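Local coordinates for polyprenyl synthetase (Nonlabens dokdonensis, PDB 6KD7), which probably makes prenyl diphosphates, as a magnesium-dependent prenyltransferase of the FPP/GGPP synthase family, and holds pyrophosphate in its pocket, at residues Gly38-Arg43 with Leu320-Arg325; Ile199-Ala204 with Thr316-Gln321. One frame throughout, in Å; residues are numbered along the deposited sequence.

Contact 1. Residues Gly38-Arg43 with Leu320-Arg325; sequences GGKRLR and LQLMGR. With PPV (pyrophosphate), chain B.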
ATOM      1  N   GLY A  38     -13.499  20.539  25.262  1.00 48.89           N
ATOM      2  CA  GLY A  38     -13.103  21.254  26.489  1.00 45.65           C
ATOM      3  C   GLY A  38     -11.869  22.135  26.366  1.00 40.98           C
ATOM      4  O   GLY A  38     -11.525  22.588  25.266  1.00 42.18           O
ATOM      5  N   GLY A  39     -11.277  22.456  27.515  1.00 46.85           N
ATOM      6  CA  GLY A  39     -10.178  23.431  27.653  1.00 48.78           C
ATOM      7  C   GLY A  39     -10.624  24.847  28.045  1.00 48.88           C
ATOM      8  O   GLY A  39     -11.778  25.059  28.491  1.00 45.77           O
ATOM      9  N   LYS A  40      -9.714  25.797  27.840  1.00 48.66           N
ATOM     10  CA  LYS A  40      -9.752  27.149  28.444  1.00 57.15           C
ATOM     11  C   LYS A  40     -10.651  28.087  27.631  1.00 42.87           C
ATOM     12  O   LYS A  40     -11.132  29.001  28.260  1.00 41.91           O
ATOM     13  CB  LYS A  40      -8.332  27.706  28.621  1.00 66.46           C
ATOM     14  CG  LYS A  40      -7.659  27.349  29.958  1.00 72.65           C
ATOM     15  CD  LYS A  40      -6.207  27.846  30.129  1.00 83.97           C
ATOM     16  CE  LYS A  40      -5.904  29.188  29.467  1.00 99.88           C
ATOM     17  NZ  LYS A  40      -5.464  29.067  28.047  1.00 99.63           N
ATOM     18  N   ARG A  41     -10.925  27.826  26.347  1.00 35.64           N
ATOM     19  CA  ARG A  41     -11.724  28.717  25.454  1.00 32.13           C
ATOM     20  C   ARG A  41     -11.210  30.151  25.545  1.00 31.60           C
ATOM     21  O   ARG A  41     -12.040  31.063  25.645  1.00 30.05           O
ATOM     22  CB  ARG A  41     -13.188  28.838  25.890  1.00 33.14           C
ATOM     23  CG  ARG A  41     -13.865  27.527  26.222  1.00 35.38           C
ATOM     24  CD  ARG A  41     -14.105  26.686  25.005  1.00 39.18           C
ATOM     25  NE  ARG A  41     -14.629  25.378  25.340  1.00 42.29           N
ATOM     26  CZ  ARG A  41     -15.224  24.572  24.466  1.00 44.03           C
ATOM     27  NH1 ARG A  41     -15.329  24.903  23.184  1.00 38.97           N
ATOM     28  NH2 ARG A  41     -15.683  23.416  24.881  1.00 41.27           N
ATOM     29  N   LEU A  42      -9.899  30.336  25.616  1.00 31.64           N
ATOM     30  CA  LEU A  42      -9.225  31.649  25.690  1.00 34.19           C
ATOM     31  C   LEU A  42      -9.839  32.599  24.663  1.00 35.22           C
ATOM     32  O   LEU A  42     -10.097  33.774  25.002  1.00 33.86           O
ATOM     33  CB  LEU A  42      -7.732  31.435  25.416  1.00 40.53           C
ATOM     34  CG  LEU A  42      -6.894  32.643  24.983  1.00 50.80           C
ATOM     35  CD1 LEU A  42      -6.479  33.447  26.206  1.00 58.67           C
ATOM     36  CD2 LEU A  42      -5.633  32.238  24.190  1.00 52.77           C
ATOM     37  N   ARG A  43      -9.964  32.187  23.405  1.00 34.02           N
ATOM     38  CA  ARG A  43     -10.248  33.173  22.323  1.00 32.12           C
ATOM     39  C   ARG A  43     -11.632  33.786  22.509  1.00 28.61           C
ATOM     40  O   ARG A  43     -11.778  34.990  22.605  1.00 26.69           O
ATOM     41  CB  ARG A  43      -9.993  32.499  20.978  1.00 36.70           C
ATOM     42  CG  ARG A  43      -8.509  32.287  20.710  1.00 35.70           C
ATOM     43  CD  ARG A  43      -8.341  31.397  19.502  1.00 36.17           C
ATOM     44  NE  ARG A  43      -6.938  31.120  19.318  1.00 31.51           N
ATOM     45  CZ  ARG A  43      -6.316  30.259  20.062  1.00 35.30           C
ATOM     46  NH1 ARG A  43      -5.052  30.020  19.869  1.00 34.08           N
ATOM     47  NH2 ARG A  43      -6.963  29.598  20.995  1.00 37.58           N
ATOM     48  N   LEU A 320      -0.372  37.820  32.667  1.00 45.52           N
ATOM     49  CA  LEU A 320       0.702  37.151  33.434  1.00 44.24           C
ATOM     50  C   LEU A 320       0.275  35.696  33.723  1.00 40.99           C
ATOM     51  O   LEU A 320       1.046  34.833  33.406  1.00 42.75           O
ATOM     52  CB  LEU A 320       1.034  37.973  34.678  1.00 46.37           C
ATOM     53  CG  LEU A 320       1.652  39.355  34.414  1.00 41.61           C
ATOM     54  CD1 LEU A 320       1.683  40.181  35.694  1.00 45.53           C
ATOM     55  CD2 LEU A 320       3.042  39.264  33.831  1.00 45.39           C
ATOM     56  N   GLN A 321      -0.960  35.453  34.123  1.00 38.28           N
ATOM     57  CA  GLN A 321      -1.375  34.058  34.390  1.00 43.88           C
ATOM     58  C   GLN A 321      -1.250  33.214  33.112  1.00 48.00           C
ATOM     59  O   GLN A 321      -0.803  32.081  33.220  1.00 47.43           O
ATOM     60  CB  GLN A 321      -2.807  34.050  34.914  1.00 49.08           C
ATOM     61  CG  GLN A 321      -3.324  32.660  35.242  1.00 67.87           C
ATOM     62  CD  GLN A 321      -4.830  32.591  35.302  1.00 86.14           C
ATOM     63  OE1 GLN A 321      -5.473  33.278  36.090  1.00 85.44           O
ATOM     64  NE2 GLN A 321      -5.408  31.747  34.462  1.00 96.01           N
ATOM     65  N   LEU A 322      -1.592  33.770  31.949  1.00 45.14           N
ATOM     66  CA  LEU A 322      -1.611  33.020  30.663  1.00 40.10           C
ATOM     67  C   LEU A 322      -0.187  32.547  30.371  1.00 39.74           C
ATOM     68  O   LEU A 322      -0.038  31.412  29.937  1.00 37.98           O
ATOM     69  CB  LEU A 322      -2.109  33.919  29.524  1.00 41.72           C
ATOM     70  CG  LEU A 322      -2.260  33.240  28.160  1.00 40.26           C
ATOM     71  CD1 LEU A 322      -3.357  32.186  28.180  1.00 38.71           C
ATOM     72  CD2 LEU A 322      -2.522  34.267  27.073  1.00 38.34           C
ATOM     73  N   MET A 323       0.802  33.365  30.716  1.00 35.98           N
ATOM     74  CA  MET A 323       2.238  33.134  30.411  1.00 38.30           C
ATOM     75  C   MET A 323       2.908  32.341  31.538  1.00 42.75           C
ATOM     76  O   MET A 323       4.128  32.371  31.628  1.00 43.98           O
ATOM     77  CB  MET A 323       2.949  34.476  30.232  1.00 38.57           C
ATOM     78  CG  MET A 323       3.479  34.711  28.837  1.00 48.01           C
ATOM     79  SD  MET A 323       2.344  34.294  27.516  1.00 43.28           S
ATOM     80  CE  MET A 323       1.265  35.719  27.530  1.00 57.38           C
ATOM     81  N   GLY A 324       2.105  31.674  32.359  1.00 45.22           N
ATOM     82  CA  GLY A 324       2.538  30.863  33.519  1.00 57.92           C
ATOM     83  C   GLY A 324       3.354  31.628  34.564  1.00 68.63           C
ATOM     84  O   GLY A 324       4.168  30.972  35.239  1.00 79.35           O
ATOM     85  N   ARG A 325       3.150  32.948  34.713  1.00 79.36           N
ATOM     86  CA  ARG A 325       3.736  33.819  35.781  1.00 83.25           C
ATOM     87  C   ARG A 325       2.663  34.113  36.855  1.00 91.92           C
ATOM     88  O   ARG A 325       1.504  33.644  36.724  1.00 83.19           O
ATOM     89  CB  ARG A 325       4.315  35.106  35.174  1.00 71.31           C
ATOM     90  CG  ARG A 325       5.524  34.903  34.270  1.00 67.87           C
ATOM     91  CD  ARG A 325       5.837  36.100  33.380  1.00 75.41           C
ATOM     92  NE  ARG A 325       6.316  37.292  34.103  1.00 83.91           N
ATOM     93  CZ  ARG A 325       6.794  38.437  33.559  1.00 79.62           C
ATOM     94  NH1 ARG A 325       6.883  38.606  32.248  1.00 77.19           N
ATOM     95  NH2 ARG A 325       7.178  39.430  34.347  1.00 76.90           N
TER
HETATM   96  O11 PPV B 401      -3.757  25.893  22.088  1.00 86.48           O
HETATM   97  P1  PPV B 401      -4.909  26.805  22.331  1.00 85.21           P
HETATM   98  O21 PPV B 401      -4.739  28.098  21.631  1.00 74.39           O
HETATM   99  O31 PPV B 401      -5.171  26.990  23.788  1.00 77.65           O
HETATM  100  OPP PPV B 401      -6.248  26.124  21.663  1.00 89.00           O
HETATM  101  P2  PPV B 401      -7.350  24.976  22.024  1.00 86.84           P
HETATM  102  O12 PPV B 401      -6.695  23.666  21.782  1.00113.34           O
HETATM  103  O22 PPV B 401      -7.687  25.167  23.473  1.00 84.96           O
HETATM  104  O32 PPV B 401      -8.541  25.171  21.152  1.00 74.13           O
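L322 meets L42 with both methyl groups and K40 with CD1 alone, and the contact is confined to these three residues. The side chains of L42 and L322 cross at about a right angle, with L42 CD1 3.9 Å from L322 CD1 and nearly as close to CD2. L322 owes this reach to its first torsion: CG lies anti to the backbone N (chi1 -176°), which swings the branch towards L42. K40, bent at its last two torsions, brings its tip obliquely up to CD1 of L322, NZ lying 3.8 Å from that methyl, a van der Waals approach rather than a polar bond.

No hydrogen bond joins the two segments. R43, next to L42 in the chain and part of GGKRLR, an example of the GGKRxR sequence of this family, takes no part in the packing and serves the pyrophosphate instead. Its extended chain turns both terminal nitrogens onto one phosphate oxygen, NH1 2.6 Å and NH2 2.8 Å from O21 of the pyrophosphate; both bonds are bent, with N-H...O angles of 146° and 138°. A leucine here would probably leave O21 without this two-pronged grip and its compensating positive charge.

G324, at positive phi, closes helix 309-322 with a Schellman motif (R325 N to L320 O, G324 N to Q321 O). Helix 188-215 flanks both leucines through F205, helix 283-303 covers M323, and helix 58-82 touches R43 through V68 and H72.

Contact 2. Residues Ile199-Ala204 with Thr316-Gln321; sequences INLGLA and TDFSLQ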
ATOM      1  N   ILE A 199      -2.025  41.099  19.476  1.00 23.32           N
ATOM      2  CA  ILE A 199      -0.855  40.659  18.687  1.00 28.57           C
ATOM      3  C   ILE A 199       0.294  40.338  19.643  1.00 34.04           C
ATOM      4  O   ILE A 199       0.861  39.257  19.512  1.00 31.77           O
ATOM      5  CB  ILE A 199      -0.488  41.672  17.607  1.00 29.26           C
ATOM      6  CG1 ILE A 199      -1.594  41.795  16.559  1.00 35.36           C
ATOM      7  CG2 ILE A 199       0.840  41.329  16.946  1.00 29.32           C
ATOM      8  CD1 ILE A 199      -1.912  40.522  15.798  1.00 35.54           C
ATOM      9  N   ASN A 200       0.635  41.227  20.561  1.00 31.21           N
ATOM     10  CA  ASN A 200       1.826  41.023  21.427  1.00 32.16           C
ATOM     11  C   ASN A 200       1.510  39.851  22.362  1.00 29.98           C
ATOM     12  O   ASN A 200       2.353  38.988  22.583  1.00 29.70           O
ATOM     13  CB  ASN A 200       2.200  42.307  22.177  1.00 32.24           C
ATOM     14  CG  ASN A 200       2.895  43.332  21.304  1.00 37.36           C
ATOM     15  OD1 ASN A 200       2.553  44.541  21.273  1.00 36.46           O
ATOM     16  ND2 ASN A 200       3.922  42.861  20.636  1.00 30.46           N
ATOM     17  N   LEU A 201       0.293  39.764  22.854  1.00 26.20           N
ATOM     18  CA  LEU A 201      -0.048  38.660  23.757  1.00 29.71           C
ATOM     19  C   LEU A 201       0.099  37.337  22.981  1.00 31.70           C
ATOM     20  O   LEU A 201       0.472  36.320  23.584  1.00 29.37           O
ATOM     21  CB  LEU A 201      -1.480  38.850  24.263  1.00 28.72           C
ATOM     22  CG  LEU A 201      -1.960  37.827  25.282  1.00 30.77           C
ATOM     23  CD1 LEU A 201      -1.338  38.050  26.655  1.00 33.94           C
ATOM     24  CD2 LEU A 201      -3.470  37.849  25.399  1.00 31.64           C
ATOM     25  N   GLY A 202      -0.376  37.323  21.742  1.00 28.58           N
ATOM     26  CA  GLY A 202      -0.496  36.089  20.942  1.00 31.99           C
ATOM     27  C   GLY A 202       0.903  35.614  20.572  1.00 29.06           C
ATOM     28  O   GLY A 202       1.162  34.418  20.667  1.00 27.43           O
ATOM     29  N   LEU A 203       1.785  36.549  20.263  1.00 25.94           N
ATOM     30  CA  LEU A 203       3.191  36.233  19.965  1.00 29.51           C
ATOM     31  C   LEU A 203       3.888  35.677  21.216  1.00 31.99           C
ATOM     32  O   LEU A 203       4.593  34.670  21.112  1.00 31.47           O
ATOM     33  CB  LEU A 203       3.866  37.479  19.404  1.00 29.55           C
ATOM     34  CG  LEU A 203       3.521  37.830  17.956  1.00 31.67           C
ATOM     35  CD1 LEU A 203       4.104  39.201  17.589  1.00 30.72           C
ATOM     36  CD2 LEU A 203       4.037  36.772  16.977  1.00 32.26           C
ATOM     37  N   ALA A 204       3.702  36.285  22.379  1.00 32.08           N
ATOM     38  CA  ALA A 204       4.253  35.759  23.636  1.00 30.03           C
ATOM     39  C   ALA A 204       3.720  34.346  23.842  1.00 28.81           C
ATOM     40  O   ALA A 204       4.466  33.460  24.268  1.00 28.93           O
ATOM     41  CB  ALA A 204       3.899  36.668  24.806  1.00 33.75           C
ATOM     42  N   THR A 316      -3.989  42.727  33.136  1.00 39.83           N
ATOM     43  CA  THR A 316      -2.537  42.603  33.375  1.00 39.18           C
ATOM     44  C   THR A 316      -2.298  41.252  34.054  1.00 41.86           C
ATOM     45  O   THR A 316      -1.385  40.535  33.633  1.00 40.28           O
ATOM     46  CB  THR A 316      -1.958  43.766  34.181  1.00 33.34           C
ATOM     47  OG1 THR A 316      -1.918  44.928  33.363  1.00 33.94           O
ATOM     48  CG2 THR A 316      -0.539  43.508  34.643  1.00 31.87           C
ATOM     49  N   ASP A 317      -3.136  40.921  35.020  1.00 37.66           N
ATOM     50  CA  ASP A 317      -3.089  39.648  35.765  1.00 39.82           C
ATOM     51  C   ASP A 317      -3.415  38.502  34.821  1.00 41.28           C
ATOM     52  O   ASP A 317      -2.841  37.430  34.995  1.00 43.54           O
ATOM     53  CB  ASP A 317      -4.094  39.603  36.923  1.00 39.08           C
ATOM     54  CG  ASP A 317      -3.656  40.483  38.094  1.00 49.30           C
ATOM     55  OD1 ASP A 317      -2.448  40.938  38.078  1.00 41.97           O
ATOM     56  OD2 ASP A 317      -4.523  40.742  39.005  1.00 50.25           O
ATOM     57  N   PHE A 318      -4.404  38.665  33.955  1.00 36.92           N
ATOM     58  CA  PHE A 318      -4.807  37.582  33.027  1.00 37.60           C
ATOM     59  C   PHE A 318      -3.624  37.258  32.089  1.00 37.88           C
ATOM     60  O   PHE A 318      -3.309  36.106  31.906  1.00 42.23           O
ATOM     61  CB  PHE A 318      -6.074  37.968  32.287  1.00 37.20           C
ATOM     62  CG  PHE A 318      -6.298  37.170  31.038  1.00 35.60           C
ATOM     63  CD1 PHE A 318      -5.723  37.567  29.848  1.00 35.92           C
ATOM     64  CD2 PHE A 318      -7.101  36.047  31.056  1.00 38.48           C
ATOM     65  CE1 PHE A 318      -5.954  36.851  28.695  1.00 35.17           C
ATOM     66  CE2 PHE A 318      -7.289  35.309  29.906  1.00 39.27           C
ATOM     67  CZ  PHE A 318      -6.717  35.718  28.734  1.00 35.22           C
ATOM     68  N   SER A 319      -2.933  38.279  31.615  1.00 34.35           N
ATOM     69  CA  SER A 319      -1.783  38.185  30.706  1.00 37.96           C
ATOM     70  C   SER A 319      -0.652  37.453  31.425  1.00 45.75           C
ATOM     71  O   SER A 319      -0.028  36.575  30.814  1.00 43.08           O
ATOM     72  CB  SER A 319      -1.343  39.538  30.231  1.00 33.95           C
ATOM     73  OG  SER A 319      -2.376  40.163  29.497  1.00 35.02           O
ATOM     74  N   LEU A 320      -0.372  37.820  32.667  1.00 45.52           N
ATOM     75  CA  LEU A 320       0.702  37.151  33.434  1.00 44.24           C
ATOM     76  C   LEU A 320       0.275  35.696  33.723  1.00 40.99           C
ATOM     77  O   LEU A 320       1.046  34.833  33.406  1.00 42.75           O
ATOM     78  CB  LEU A 320       1.034  37.973  34.678  1.00 46.37           C
ATOM     79  CG  LEU A 320       1.652  39.355  34.414  1.00 41.61           C
ATOM     80  CD1 LEU A 320       1.683  40.181  35.694  1.00 45.53           C
ATOM     81  CD2 LEU A 320       3.042  39.264  33.831  1.00 45.39           C
ATOM     82  N   GLN A 321      -0.960  35.453  34.123  1.00 38.28           N
ATOM     83  CA  GLN A 321      -1.375  34.058  34.390  1.00 43.88           C
ATOM     84  C   GLN A 321      -1.250  33.214  33.112  1.00 48.00           C
ATOM     85  O   GLN A 321      -0.803  32.081  33.220  1.00 47.43           O
ATOM     86  CB  GLN A 321      -2.807  34.050  34.914  1.00 49.08           C
ATOM     87  CG  GLN A 321      -3.324  32.660  35.242  1.00 67.87           C
ATOM     88  CD  GLN A 321      -4.830  32.591  35.302  1.00 86.14           C
ATOM     89  OE1 GLN A 321      -5.473  33.278  36.090  1.00 85.44           O
ATOM     90  NE2 GLN A 321      -5.408  31.747  34.462  1.00 96.01           N
TER
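L201 and S319 are brought together by different first torsions: L201 has CG anti to its backbone N (chi1 -176°), which carries both methyls across the gap, whereas S319 sets OG beside its own backbone N (chi1 -62°). The pair joins two helices of the all-helical isoprenoid synthase fold, 188-215 and 309-322, and shows how one branched side chain can serve two unlike neighbours. The helices approach to 7.2 Å between the CA atoms of L201 and S319, and within 199-204 L201 alone makes the contact.

Its two methyl groups divide the work. CD1 rests against the serine, 3.7 Å from S319 OG and 3.9 Å from S319 CB. CD2 turns instead to F318, the residue just before S319, and reaches the ring at its edge, near the ring plane, so no methyl-over-face CH-pi arrangement is formed. No hydrogen bond crosses between the segments, and the contact is dispersive throughout.

All three touching residues are buried. M323 packs on A204, and Y294 of helix 283-303 packs on A204, N200 and L203. The phenylalanine ring also touches L46 and M49 of helix 42-54. Helix 188-215 carries, further along, the DDYLD sequence, the second aspartate-rich motif, which in relatives helps bind magnesium; F318 stands about 10 Å from the bound pyrophosphate, so the contact is neighbour to the pocket rather than part of its wall.

The buried serine hydroxyl is satisfied outside the two segments: S319 OG is hydrogen-bonded to the hydroxyl of Y197 and to the main-chain O of L315, and the L201 methyl lies against an oxygen already engaged.

From the N terminus, the chain first supplies G38-R43 at the start of helix 42-54, then I199-A204 on helix 188-215, and finally helix 309-322 with the turn after it, which meets both. Contact 1 closes a loop of 276 intervening residues and contact 2 one of 111; the second nests within the first, and L320 and Q321 belong to both. The contacts therefore tie an early and a central helix to the C-terminal one. They also touch directly: L42 CD1 lies 3.4 Å from F318 CZ, and M323 CE 3.6 Å from L201 CD1, making one continuous apolar region.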